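Local coordinates for putative curved DNA-binding protein (PDB 4IPA) that is a thermophilic Arx1 with a methionine aminopeptidase-like fold that probably serves ribosome biogenesis and may bind DNA, at residues Ile130-Ile135 with Val342-Thr347; Ala194-Leu199 with Lys229-Ser234; Glu213-Trp218 with Gly252-Cys257. All coordinates share one frame; numbering follows the deposited sequence.

Interaction 1 (Ile130-Ile135 with Val342-Thr347)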
ATOM      1  N   ILE A 130       1.409  -6.503  -2.048  1.00 16.16           N
ATOM      2  CA  ILE A 130       1.137  -5.163  -2.544  1.00 17.57           C
ATOM      3  C   ILE A 130       2.310  -4.262  -2.144  1.00 18.68           C
ATOM      4  O   ILE A 130       2.818  -4.365  -1.022  1.00 15.41           O
ATOM      5  CB  ILE A 130      -0.207  -4.618  -1.990  1.00 16.16           C
ATOM      6  CG1 ILE A 130      -1.348  -5.578  -2.343  1.00 15.91           C
ATOM      7  CG2 ILE A 130      -0.505  -3.220  -2.547  1.00 12.73           C
ATOM      8  CD1 ILE A 130      -2.715  -5.147  -1.821  1.00 14.20           C
ATOM      9  N   VAL A 131       2.767  -3.419  -3.072  1.00 13.74           N
ATOM     10  CA  VAL A 131       3.869  -2.499  -2.801  1.00 16.19           C
ATOM     11  C   VAL A 131       3.466  -1.083  -3.176  1.00 17.02           C
ATOM     12  O   VAL A 131       2.686  -0.885  -4.102  1.00 16.55           O
ATOM     13  CB  VAL A 131       5.163  -2.852  -3.613  1.00 15.67           C
ATOM     14  CG1 VAL A 131       5.681  -4.221  -3.257  1.00 15.89           C
ATOM     15  CG2 VAL A 131       4.910  -2.771  -5.112  1.00 17.74           C
ATOM     16  N   CYS A 132       4.001  -0.105  -2.454  1.00 16.21           N
ATOM     17  CA  CYS A 132       3.812   1.295  -2.804  1.00 16.03           C
ATOM     18  C   CYS A 132       5.090   2.062  -2.494  1.00 18.88           C
ATOM     19  O   CYS A 132       5.574   2.030  -1.359  1.00 16.72           O
ATOM     20  CB  CYS A 132       2.642   1.929  -2.043  1.00 12.77           C
ATOM     21  SG  CYS A 132       2.379   3.728  -2.404  1.00 14.98           S
ATOM     22  N   ASP A 133       5.622   2.736  -3.514  1.00 14.97           N
ATOM     23  CA  ASP A 133       6.740   3.659  -3.361  1.00 15.77           C
ATOM     24  C   ASP A 133       6.200   5.058  -3.680  1.00 17.75           C
ATOM     25  O   ASP A 133       5.233   5.209  -4.436  1.00 14.88           O
ATOM     26  CB  ASP A 133       7.878   3.284  -4.342  1.00 18.31           C
ATOM     27  CG  ASP A 133       9.230   3.962  -4.001  1.00 19.80           C
ATOM     28  OD1 ASP A 133       9.365   4.555  -2.903  1.00 17.60           O
ATOM     29  OD2 ASP A 133      10.171   3.880  -4.839  1.00 16.86           O
ATOM     30  N   THR A 134       6.814   6.075  -3.092  1.00 16.94           N
ATOM     31  CA  THR A 134       6.581   7.435  -3.539  1.00 15.51           C
ATOM     32  C   THR A 134       7.876   7.979  -4.152  1.00 18.83           C
ATOM     33  O   THR A 134       8.939   7.925  -3.536  1.00 18.19           O
ATOM     34  CB  THR A 134       6.106   8.338  -2.398  1.00 13.55           C
ATOM     35  OG1 THR A 134       4.863   7.845  -1.892  1.00 14.70           O
ATOM     36  CG2 THR A 134       5.911   9.782  -2.895  1.00 15.08           C
ATOM     37  N   ILE A 135       7.782   8.483  -5.374  1.00 17.94           N
ATOM     38  CA  ILE A 135       8.938   9.053  -6.043  1.00 21.11           C
ATOM     39  C   ILE A 135       8.660  10.505  -6.413  1.00 25.70           C
ATOM     40  O   ILE A 135       7.500  10.949  -6.419  1.00 25.25           O
ATOM     41  CB  ILE A 135       9.276   8.290  -7.326  1.00 22.40           C
ATOM     42  CG1 ILE A 135       8.107   8.389  -8.304  1.00 20.10           C
ATOM     43  CG2 ILE A 135       9.639   6.823  -7.015  1.00 19.23           C
ATOM     44  CD1 ILE A 135       8.476   8.009  -9.681  1.00 27.90           C
ATOM     45  N   VAL A 342       0.998  14.483  -0.316  1.00 15.13           N
ATOM     46  CA  VAL A 342       1.097  13.353   0.586  1.00 16.01           C
ATOM     47  C   VAL A 342       2.148  12.375   0.099  1.00 15.32           C
ATOM     48  O   VAL A 342       2.486  12.343  -1.087  1.00 14.86           O
ATOM     49  CB  VAL A 342      -0.243  12.608   0.755  1.00 18.16           C
ATOM     50  CG1 VAL A 342      -1.335  13.578   1.194  1.00 13.87           C
ATOM     51  CG2 VAL A 342      -0.619  11.873  -0.533  1.00 14.39           C
ATOM     52  N   CYS A 343       2.668  11.592   1.035  1.00 14.97           N
ATOM     53  CA  CYS A 343       3.672  10.592   0.753  1.00 15.22           C
ATOM     54  C   CYS A 343       3.222   9.267   1.378  1.00 17.35           C
ATOM     55  O   CYS A 343       2.705   9.260   2.488  1.00 16.88           O
ATOM     56  CB  CYS A 343       5.003  11.067   1.335  1.00 15.41           C
ATOM     57  SG  CYS A 343       6.407   9.999   1.025  1.00 18.39           S
ATOM     58  N   ARG A 344       3.392   8.155   0.662  1.00 17.12           N
ATOM     59  CA  ARG A 344       2.945   6.842   1.161  1.00 17.12           C
ATOM     60  C   ARG A 344       3.947   5.730   0.863  1.00 16.96           C
ATOM     61  O   ARG A 344       4.614   5.715  -0.184  1.00 18.13           O
ATOM     62  CB  ARG A 344       1.572   6.446   0.576  1.00 17.38           C
ATOM     63  CG  ARG A 344       0.443   7.454   0.832  1.00 21.01           C
ATOM     64  CD  ARG A 344      -0.952   6.869   0.513  1.00 20.30           C
ATOM     65  NE  ARG A 344      -1.066   6.472  -0.886  1.00 16.74           N
ATOM     66  CZ  ARG A 344      -1.050   5.211  -1.316  1.00 20.17           C
ATOM     67  NH1 ARG A 344      -0.944   4.196  -0.454  1.00 19.87           N
ATOM     68  NH2 ARG A 344      -1.155   4.964  -2.610  1.00 14.59           N
ATOM     69  N   LEU A 345       4.069   4.804   1.798  1.00 14.70           N
ATOM     70  CA  LEU A 345       4.810   3.577   1.550  1.00 17.16           C
ATOM     71  C   LEU A 345       3.959   2.387   1.955  1.00 14.98           C
ATOM     72  O   LEU A 345       3.167   2.462   2.892  1.00 14.59           O
ATOM     73  CB  LEU A 345       6.105   3.564   2.347  1.00 15.82           C
ATOM     74  CG  LEU A 345       7.125   4.643   1.971  1.00 20.63           C
ATOM     75  CD1 LEU A 345       8.136   4.838   3.115  1.00 19.28           C
ATOM     76  CD2 LEU A 345       7.813   4.276   0.662  1.00 18.49           C
ATOM     77  N   LEU A 346       4.141   1.279   1.252  1.00 15.33           N
ATOM     78  CA  LEU A 346       3.400   0.077   1.546  1.00 14.96           C
ATOM     79  C   LEU A 346       4.362  -1.074   1.299  1.00 17.25           C
ATOM     80  O   LEU A 346       4.938  -1.215   0.211  1.00 16.31           O
ATOM     81  CB  LEU A 346       2.129  -0.036   0.681  1.00 13.97           C
ATOM     82  CG  LEU A 346       0.972  -0.865   1.273  1.00 19.03           C
ATOM     83  CD1 LEU A 346      -0.388  -0.659   0.543  1.00 11.86           C
ATOM     84  CD2 LEU A 346       1.329  -2.349   1.343  1.00 13.32           C
ATOM     85  N   THR A 347       4.545  -1.874   2.336  1.00 14.17           N
ATOM     86  CA  THR A 347       5.464  -2.989   2.301  1.00 14.00           C
ATOM     87  C   THR A 347       4.694  -4.241   2.700  1.00 13.79           C
ATOM     88  O   THR A 347       3.948  -4.233   3.680  1.00 15.36           O
ATOM     89  CB  THR A 347       6.614  -2.766   3.314  1.00 16.63           C
ATOM     90  OG1 THR A 347       7.242  -1.495   3.069  1.00 18.50           O
ATOM     91  CG2 THR A 347       7.653  -3.878   3.216  1.00 14.82           C
TER
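Cys132 and Leu346 face each other as an antiparallel hydrogen-bonded pair: Cys132 N donates to Leu346 O over 3.0 Å, and Leu346 N to Cys132 O over 3.1 Å. This is the tight part, because Cys132 CB and Leu346 CB are only 3.4 Å apart, inside usual carbon contact. Cys132 SG lies over one face of the Arg344 guanidinium, displaced toward its rim and 3.7 Å from Arg344 NH2; Arg344 NH1 makes a salt bridge to Glu254. Leu346 CD1 meets Ile130 CG2 at 4.0 Å.

The other end is looser, although its touching residues are also buried. The CA atoms of Thr134 and Arg344 are 6.0 Å apart, and a side chain spans the gap. With chi1 at -62°, Thr134 OG1 stands beside its own backbone N and donates to Arg344 O over 2.7 Å, in the carbonyl plane on a lone pair. A valine here would probably leave Arg344 O without this donor and the widened end without its polar tie.

The bridge joins outermost strand 127-136 of one antiparallel sheet to strand 342-352 of another, consistent with the pita-bread fold of the M24 family, between strands 115-124 and 250-258, while Phe154 and Thr157 of helix 148-167 pack on Thr134 and Cys343, respectively.

Interaction 2 (Ala194-Leu199 with Lys229-Ser234)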
ATOM      1  N   ALA A 194      -3.615   2.815  20.021  1.00 22.58           N
ATOM      2  CA  ALA A 194      -3.491   4.213  20.441  1.00 25.97           C
ATOM      3  C   ALA A 194      -2.023   4.625  20.657  1.00 25.02           C
ATOM      4  O   ALA A 194      -1.620   5.737  20.319  1.00 22.60           O
ATOM      5  CB  ALA A 194      -4.300   4.459  21.702  1.00 24.92           C
ATOM      6  N   LYS A 195      -1.234   3.717  21.218  1.00 22.80           N
ATOM      7  CA  LYS A 195       0.171   3.975  21.498  1.00 22.17           C
ATOM      8  C   LYS A 195       0.969   4.009  20.189  1.00 25.28           C
ATOM      9  O   LYS A 195       1.799   4.894  19.961  1.00 24.99           O
ATOM     10  CB  LYS A 195       0.717   2.897  22.442  1.00 20.82           C
ATOM     11  CG  LYS A 195       2.214   3.000  22.755  1.00 24.42           C
ATOM     12  CD  LYS A 195       2.591   4.386  23.299  1.00 27.41           C
ATOM     13  CE  LYS A 195       4.075   4.437  23.692  1.00 37.93           C
ATOM     14  NZ  LYS A 195       4.489   5.732  24.331  1.00 38.38           N
ATOM     15  N   ILE A 196       0.705   3.036  19.329  1.00 20.61           N
ATOM     16  CA  ILE A 196       1.283   3.014  17.998  1.00 22.81           C
ATOM     17  C   ILE A 196       1.006   4.332  17.272  1.00 23.88           C
ATOM     18  O   ILE A 196       1.921   4.947  16.727  1.00 28.49           O
ATOM     19  CB  ILE A 196       0.733   1.825  17.186  1.00 26.41           C
ATOM     20  CG1 ILE A 196       1.098   0.511  17.897  1.00 24.24           C
ATOM     21  CG2 ILE A 196       1.246   1.870  15.735  1.00 20.37           C
ATOM     22  CD1 ILE A 196       0.617  -0.758  17.190  1.00 24.10           C
ATOM     23  N   SER A 197      -0.252   4.765  17.282  1.00 21.21           N
ATOM     24  CA  SER A 197      -0.641   6.016  16.643  1.00 25.66           C
ATOM     25  C   SER A 197       0.124   7.222  17.178  1.00 25.39           C
ATOM     26  O   SER A 197       0.686   7.996  16.405  1.00 23.17           O
ATOM     27  CB  SER A 197      -2.147   6.270  16.797  1.00 25.84           C
ATOM     28  OG  SER A 197      -2.889   5.556  15.828  1.00 26.85           O
ATOM     29  N   SER A 198       0.138   7.389  18.496  1.00 23.28           N
ATOM     30  CA  SER A 198       0.784   8.566  19.083  1.00 26.51           C
ATOM     31  C   SER A 198       2.282   8.605  18.775  1.00 23.44           C
ATOM     32  O   SER A 198       2.835   9.669  18.499  1.00 25.02           O
ATOM     33  CB  SER A 198       0.524   8.663  20.590  1.00 23.92           C
ATOM     34  OG  SER A 198       1.167   7.611  21.281  1.00 29.37           O
ATOM     35  N   LEU A 199       2.936   7.448  18.804  1.00 22.65           N
ATOM     36  CA  LEU A 199       4.344   7.380  18.414  1.00 23.48           C
ATOM     37  C   LEU A 199       4.556   7.800  16.940  1.00 25.77           C
ATOM     38  O   LEU A 199       5.400   8.651  16.643  1.00 22.66           O
ATOM     39  CB  LEU A 199       4.924   5.986  18.682  1.00 24.76           C
ATOM     40  CG  LEU A 199       5.134   5.589  20.154  1.00 34.31           C
ATOM     41  CD1 LEU A 199       5.335   4.086  20.289  1.00 30.60           C
ATOM     42  CD2 LEU A 199       6.297   6.339  20.806  1.00 28.98           C
ATOM     43  N   LYS A 229      -7.126  -9.207  11.043  1.00 21.02           N
ATOM     44  CA  LYS A 229      -6.476  -8.261  11.933  1.00 19.10           C
ATOM     45  C   LYS A 229      -6.088  -7.024  11.130  1.00 20.04           C
ATOM     46  O   LYS A 229      -5.772  -7.124   9.941  1.00 19.20           O
ATOM     47  CB  LYS A 229      -5.251  -8.900  12.599  1.00 16.54           C
ATOM     48  CG  LYS A 229      -5.556 -10.292  13.179  1.00 25.11           C
ATOM     49  CD  LYS A 229      -4.435 -10.877  14.055  1.00 21.35           C
ATOM     50  CE  LYS A 229      -3.152 -11.119  13.304  1.00 19.56           C
ATOM     51  NZ  LYS A 229      -2.226 -11.994  14.101  1.00 19.56           N
ATOM     52  N   LYS A 230      -6.116  -5.861  11.777  1.00 17.90           N
ATOM     53  CA  LYS A 230      -5.695  -4.627  11.132  1.00 17.75           C
ATOM     54  C   LYS A 230      -5.225  -3.585  12.152  1.00 19.61           C
ATOM     55  O   LYS A 230      -5.710  -3.522  13.291  1.00 17.73           O
ATOM     56  CB  LYS A 230      -6.825  -4.040  10.291  1.00 14.59           C
ATOM     57  CG  LYS A 230      -7.903  -3.393  11.121  1.00 16.98           C
ATOM     58  CD  LYS A 230      -9.181  -3.184  10.334  1.00 17.91           C
ATOM     59  CE  LYS A 230     -10.326  -2.813  11.260  1.00 22.47           C
ATOM     60  NZ  LYS A 230     -11.609  -2.684  10.498  1.00 26.55           N
ATOM     61  N   ILE A 231      -4.271  -2.773  11.726  1.00 14.74           N
ATOM     62  CA  ILE A 231      -3.820  -1.650  12.524  1.00 18.72           C
ATOM     63  C   ILE A 231      -4.259  -0.363  11.847  1.00 17.28           C
ATOM     64  O   ILE A 231      -3.930  -0.130  10.691  1.00 17.96           O
ATOM     65  CB  ILE A 231      -2.299  -1.665  12.651  1.00 19.75           C
ATOM     66  CG1 ILE A 231      -1.869  -2.916  13.431  1.00 18.31           C
ATOM     67  CG2 ILE A 231      -1.811  -0.394  13.339  1.00 19.95           C
ATOM     68  CD1 ILE A 231      -0.366  -3.091  13.534  1.00 14.38           C
ATOM     69  N   ILE A 232      -5.024   0.464  12.543  1.00 17.91           N
ATOM     70  CA  ILE A 232      -5.458   1.714  11.949  1.00 18.27           C
ATOM     71  C   ILE A 232      -4.774   2.899  12.618  1.00 19.29           C
ATOM     72  O   ILE A 232      -5.032   3.170  13.786  1.00 19.01           O
ATOM     73  CB  ILE A 232      -6.968   1.897  12.052  1.00 19.90           C
ATOM     74  CG1 ILE A 232      -7.696   0.674  11.494  1.00 21.67           C
ATOM     75  CG2 ILE A 232      -7.391   3.198  11.338  1.00 17.97           C
ATOM     76  CD1 ILE A 232      -9.213   0.813  11.479  1.00 23.12           C
ATOM     77  N   LEU A 233      -3.908   3.602  11.881  1.00 16.64           N
ATOM     78  CA  LEU A 233      -3.205   4.775  12.429  1.00 19.23           C
ATOM     79  C   LEU A 233      -4.119   6.003  12.570  1.00 21.46           C
ATOM     80  O   LEU A 233      -5.000   6.230  11.728  1.00 21.02           O
ATOM     81  CB  LEU A 233      -2.026   5.150  11.542  1.00 22.15           C
ATOM     82  CG  LEU A 233      -0.978   4.085  11.294  1.00 20.44           C
ATOM     83  CD1 LEU A 233       0.050   4.648  10.347  1.00 17.72           C
ATOM     84  CD2 LEU A 233      -0.335   3.604  12.617  1.00 19.01           C
ATOM     85  N   SER A 234      -3.892   6.797  13.616  1.00 22.21           N
ATOM     86  CA  SER A 234      -4.693   7.993  13.899  1.00 25.69           C
ATOM     87  C   SER A 234      -6.139   7.804  13.516  1.00 28.62           C
ATOM     88  O   SER A 234      -6.669   8.562  12.703  1.00 27.00           O
ATOM     89  CB  SER A 234      -4.169   9.202  13.141  1.00 24.78           C
ATOM     90  OG  SER A 234      -2.784   9.341  13.303  1.00 30.47           O
TER
HETATM   91  O   HOH W   1      -0.648   7.837  13.634  1.00 25.94           O
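Ser197 presents its hydroxyl to the backbone of Ser234 because chi1, at -82°, sets OG beside its own backbone N and opposite the carbonyl carbon. Leu233 uses a similar first torsion, -57°, and its chain ends in a CD2 methyl that comes back to the helix although the residue's CB does not aim there.

The polar half of the contact is centred on Ser197 OG, which accepts the amide hydrogen of Ser234 N at 2.7 Å. The bond is short but bent, with 138° at the hydrogen. The same hydroxyl also makes a weak hydrogen bond to Gln193 O one turn earlier in the helix, so OG links the helix backbone to the chain at Ser234. A second link runs through water 1, which donates to Ser197 O over 3.1 Å and lies 2.6 Å from Ser234 OG. That serine hydroxyl is held from the helix as well, by a hydrogen bond with Glu201.

In the pita-bread-like fold, helix 193-205 leads into strand 210-220, which is followed by the short antiparallel strand 230-232 at the border of the five-stranded sheet. The contact therefore fastens the helix to the chain following Ile232, where Leu233 still exchanges backbone hydrogen bonds with Ser214 and Thr215.

The apolar half lies beside it. Ile196 CG2 touches Leu233 CD2 at 3.9 Å, the two side chains crossing at about a right angle, and Ile196 CD1 comes no nearer than 4.4 Å to Ile231 CD1. Leu164 and Leu167 of helix 148-167 close on Ile196, Met168 lies against Ile231, and Leu200 of helix 193-205 itself packs on Leu233.

Interaction 3 (Glu213-Trp218 with Gly252-Cys257)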
ATOM      1  N   GLU A 213      -4.851  10.320   8.439  1.00 18.70           N
ATOM      2  CA  GLU A 213      -5.911   9.689   9.208  1.00 23.96           C
ATOM      3  C   GLU A 213      -6.356   8.326   8.665  1.00 21.33           C
ATOM      4  O   GLU A 213      -6.673   8.199   7.484  1.00 18.73           O
ATOM      5  CB  GLU A 213      -7.120  10.609   9.237  1.00 25.69           C
ATOM      6  CG  GLU A 213      -7.144  11.560  10.392  1.00 33.03           C
ATOM      7  CD  GLU A 213      -8.558  12.048  10.684  1.00 47.32           C
ATOM      8  OE1 GLU A 213      -9.406  12.048   9.746  1.00 45.00           O
ATOM      9  OE2 GLU A 213      -8.821  12.415  11.852  1.00 48.05           O
ATOM     10  N   SER A 214      -6.372   7.322   9.542  1.00 18.65           N
ATOM     11  CA  SER A 214      -6.941   6.012   9.243  1.00 19.86           C
ATOM     12  C   SER A 214      -6.143   5.213   8.230  1.00 20.21           C
ATOM     13  O   SER A 214      -6.682   4.312   7.589  1.00 20.58           O
ATOM     14  CB  SER A 214      -8.406   6.123   8.787  1.00 21.22           C
ATOM     15  OG  SER A 214      -9.235   6.602   9.838  1.00 31.40           O
ATOM     16  N   THR A 215      -4.867   5.547   8.076  1.00 17.29           N
ATOM     17  CA  THR A 215      -3.964   4.725   7.282  1.00 19.82           C
ATOM     18  C   THR A 215      -3.901   3.333   7.899  1.00 17.18           C
ATOM     19  O   THR A 215      -3.554   3.183   9.054  1.00 19.00           O
ATOM     20  CB  THR A 215      -2.568   5.358   7.223  1.00 17.80           C
ATOM     21  OG1 THR A 215      -2.660   6.577   6.477  1.00 22.52           O
ATOM     22  CG2 THR A 215      -1.566   4.424   6.555  1.00 16.95           C
ATOM     23  N   THR A 216      -4.257   2.320   7.127  1.00 17.07           N
ATOM     24  CA  THR A 216      -4.509   1.004   7.693  1.00 17.08           C
ATOM     25  C   THR A 216      -3.545  -0.057   7.174  1.00 17.88           C
ATOM     26  O   THR A 216      -3.313  -0.161   5.971  1.00 21.78           O
ATOM     27  CB  THR A 216      -5.952   0.546   7.368  1.00 18.01           C
ATOM     28  OG1 THR A 216      -6.879   1.523   7.845  1.00 18.44           O
ATOM     29  CG2 THR A 216      -6.263  -0.819   8.023  1.00 18.91           C
ATOM     30  N   SER A 217      -2.993  -0.841   8.091  1.00 16.62           N
ATOM     31  CA  SER A 217      -2.247  -2.045   7.740  1.00 17.19           C
ATOM     32  C   SER A 217      -3.123  -3.285   7.927  1.00 12.92           C
ATOM     33  O   SER A 217      -3.846  -3.399   8.901  1.00 13.12           O
ATOM     34  CB  SER A 217      -0.980  -2.121   8.582  1.00 16.02           C
ATOM     35  OG  SER A 217      -0.152  -0.997   8.304  1.00 15.73           O
ATOM     36  N   TRP A 218      -3.070  -4.208   6.980  1.00 17.58           N
ATOM     37  CA  TRP A 218      -3.968  -5.364   7.006  1.00 14.55           C
ATOM     38  C   TRP A 218      -3.224  -6.689   7.034  1.00 15.02           C
ATOM     39  O   TRP A 218      -2.218  -6.868   6.349  1.00 14.38           O
ATOM     40  CB  TRP A 218      -4.842  -5.403   5.760  1.00 15.85           C
ATOM     41  CG  TRP A 218      -5.872  -4.347   5.627  1.00 17.23           C
ATOM     42  CD1 TRP A 218      -5.747  -3.167   4.969  1.00 18.85           C
ATOM     43  CD2 TRP A 218      -7.217  -4.395   6.117  1.00 20.13           C
ATOM     44  NE1 TRP A 218      -6.924  -2.458   5.033  1.00 22.23           N
ATOM     45  CE2 TRP A 218      -7.847  -3.193   5.730  1.00 21.04           C
ATOM     46  CE3 TRP A 218      -7.948  -5.332   6.854  1.00 19.35           C
ATOM     47  CZ2 TRP A 218      -9.171  -2.905   6.047  1.00 21.13           C
ATOM     48  CZ3 TRP A 218      -9.273  -5.046   7.171  1.00 19.81           C
ATOM     49  CH2 TRP A 218      -9.867  -3.842   6.767  1.00 23.25           C
ATOM     50  N   GLY A 252       0.250  -6.439   4.965  1.00 16.46           N
ATOM     51  CA  GLY A 252       0.485  -5.304   4.092  1.00 13.46           C
ATOM     52  C   GLY A 252       0.612  -4.068   4.971  1.00 16.27           C
ATOM     53  O   GLY A 252      -0.378  -3.533   5.464  1.00 15.46           O
ATOM     54  N   VAL A 253       1.841  -3.622   5.197  1.00 12.78           N
ATOM     55  CA  VAL A 253       2.077  -2.534   6.125  1.00 13.89           C
ATOM     56  C   VAL A 253       2.164  -1.192   5.399  1.00 16.37           C
ATOM     57  O   VAL A 253       3.042  -1.000   4.536  1.00 14.58           O
ATOM     58  CB  VAL A 253       3.386  -2.742   6.919  1.00 15.69           C
ATOM     59  CG1 VAL A 253       3.619  -1.547   7.861  1.00 13.18           C
ATOM     60  CG2 VAL A 253       3.356  -4.080   7.698  1.00 12.71           C
ATOM     61  N   GLU A 254       1.256  -0.280   5.751  1.00 12.51           N
ATOM     62  CA  GLU A 254       1.190   1.038   5.117  1.00 14.74           C
ATOM     63  C   GLU A 254       1.365   2.185   6.098  1.00 17.48           C
ATOM     64  O   GLU A 254       0.808   2.176   7.212  1.00 14.59           O
ATOM     65  CB  GLU A 254      -0.131   1.249   4.364  1.00 14.76           C
ATOM     66  CG  GLU A 254      -0.129   2.552   3.544  1.00 15.97           C
ATOM     67  CD  GLU A 254      -1.424   2.844   2.798  1.00 21.54           C
ATOM     68  OE1 GLU A 254      -2.216   1.914   2.564  1.00 24.41           O
ATOM     69  OE2 GLU A 254      -1.648   4.027   2.441  1.00 25.24           O
ATOM     70  N   VAL A 255       2.146   3.173   5.670  1.00 17.13           N
ATOM     71  CA  VAL A 255       2.187   4.474   6.335  1.00 18.04           C
ATOM     72  C   VAL A 255       1.972   5.590   5.326  1.00 18.11           C
ATOM     73  O   VAL A 255       2.362   5.463   4.156  1.00 15.53           O
ATOM     74  CB  VAL A 255       3.524   4.734   7.055  1.00 18.81           C
ATOM     75  CG1 VAL A 255       3.731   3.714   8.168  1.00 20.44           C
ATOM     76  CG2 VAL A 255       4.696   4.734   6.061  1.00 14.04           C
ATOM     77  N   GLY A 256       1.362   6.679   5.787  1.00 16.67           N
ATOM     78  CA  GLY A 256       1.227   7.875   4.979  1.00 19.74           C
ATOM     79  C   GLY A 256       1.377   9.176   5.761  1.00 20.45           C
ATOM     80  O   GLY A 256       0.917   9.318   6.899  1.00 17.15           O
ATOM     81  N   CYS A 257       2.029  10.146   5.139  1.00 19.96           N
ATOM     82  CA  CYS A 257       2.177  11.449   5.760  1.00 18.60           C
ATOM     83  C   CYS A 257       1.682  12.553   4.848  1.00 18.39           C
ATOM     84  O   CYS A 257       1.500  12.367   3.641  1.00 20.63           O
ATOM     85  CB  CYS A 257       3.624  11.693   6.156  1.00 17.61           C
ATOM     86  SG  CYS A 257       4.127  10.714   7.564  1.00 26.39           S
TER
HETATM   87  O   HOH W   2      -1.062   1.502   9.087  1.00 14.81           O
HETATM   88  O   HOH W   3      -1.729   6.680   3.842  1.00 25.59           O
HETATM   89  O   HOH W   4      -4.878   2.858   4.308  1.00 25.92           O
HETATM   90  O   HOH W   5      -3.584  -0.302   3.161  1.00 26.63           O
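Trp218 and Gly252 form the regular backbone pairing of this contact. Their hydrogen bonds run both ways, Gly252 N to Trp218 O at 2.9 Å and Trp218 N to Gly252 O somewhat longer, which makes them an antiparallel hydrogen-bonded pair; the N-to-C directions of the short segments 216-218 and 252-257 differ by 172°.

Beyond this pair the backbone pairing gives way to a side-chain bond. Ser217 OG, held beside its own backbone N by a chi1 of -62°, accepts from Glu254 N over 3.0 Å with a nearly straight 160° at the hydrogen. The spacing then grows, from 4.6 Å between the CA atoms of Ser217 and Val253 to 6.2 Å between those of Thr215 and Val255.

Water fills the polar needs of the widened part. Water 2 accepts the proton of Ser217 OG at 2.8 Å and donates to Thr215 O and to Glu254 O, the latter at 2.7 Å. Water 5 donates to both Thr216 O and Glu254 OE1, and water 3 to Thr215 OG1 and Glu254 OE2. Thr215 OG1 is hydrogen-bonded in addition to Ile212 O.

Apolar contact is confined to few atoms: Thr215 CG2 lies 3.8 Å from Glu254 CG, alongside the aliphatic part of the extended glutamate, and also rests on the backbone at Glu254 and Val255.

Direct backbone bonds thus yield to water where the strands diverge. The Glu254 carboxylate is held there by waters 3 and 5 and, from the next strand, by the salt bridge of OE2 with Arg344.

Interactions 1, 2 and 3 follow one five-stranded antiparallel sheet, in which the order is 230-232, 210-220, 250-258, 342-352, 355-360. Interaction 2 fastens a helix at its border, interaction 3 joins the next two strands, and interaction 1 ties strand 342-352 to the separate three-stranded sheet. Centres of interactions 2 and 3 are 9 Å apart and those of 1 and 3 are 10 Å apart, and backbone hydrogen bonds probably connect each pair; interactions 1 and 2 are 18 Å apart centre to centre and do not touch. Along the chain, interactions 2 and 3 interleave inside the long loop closed by interaction 1, so sequence-distant parts of the aminopeptidase-like fold become one continuous framework.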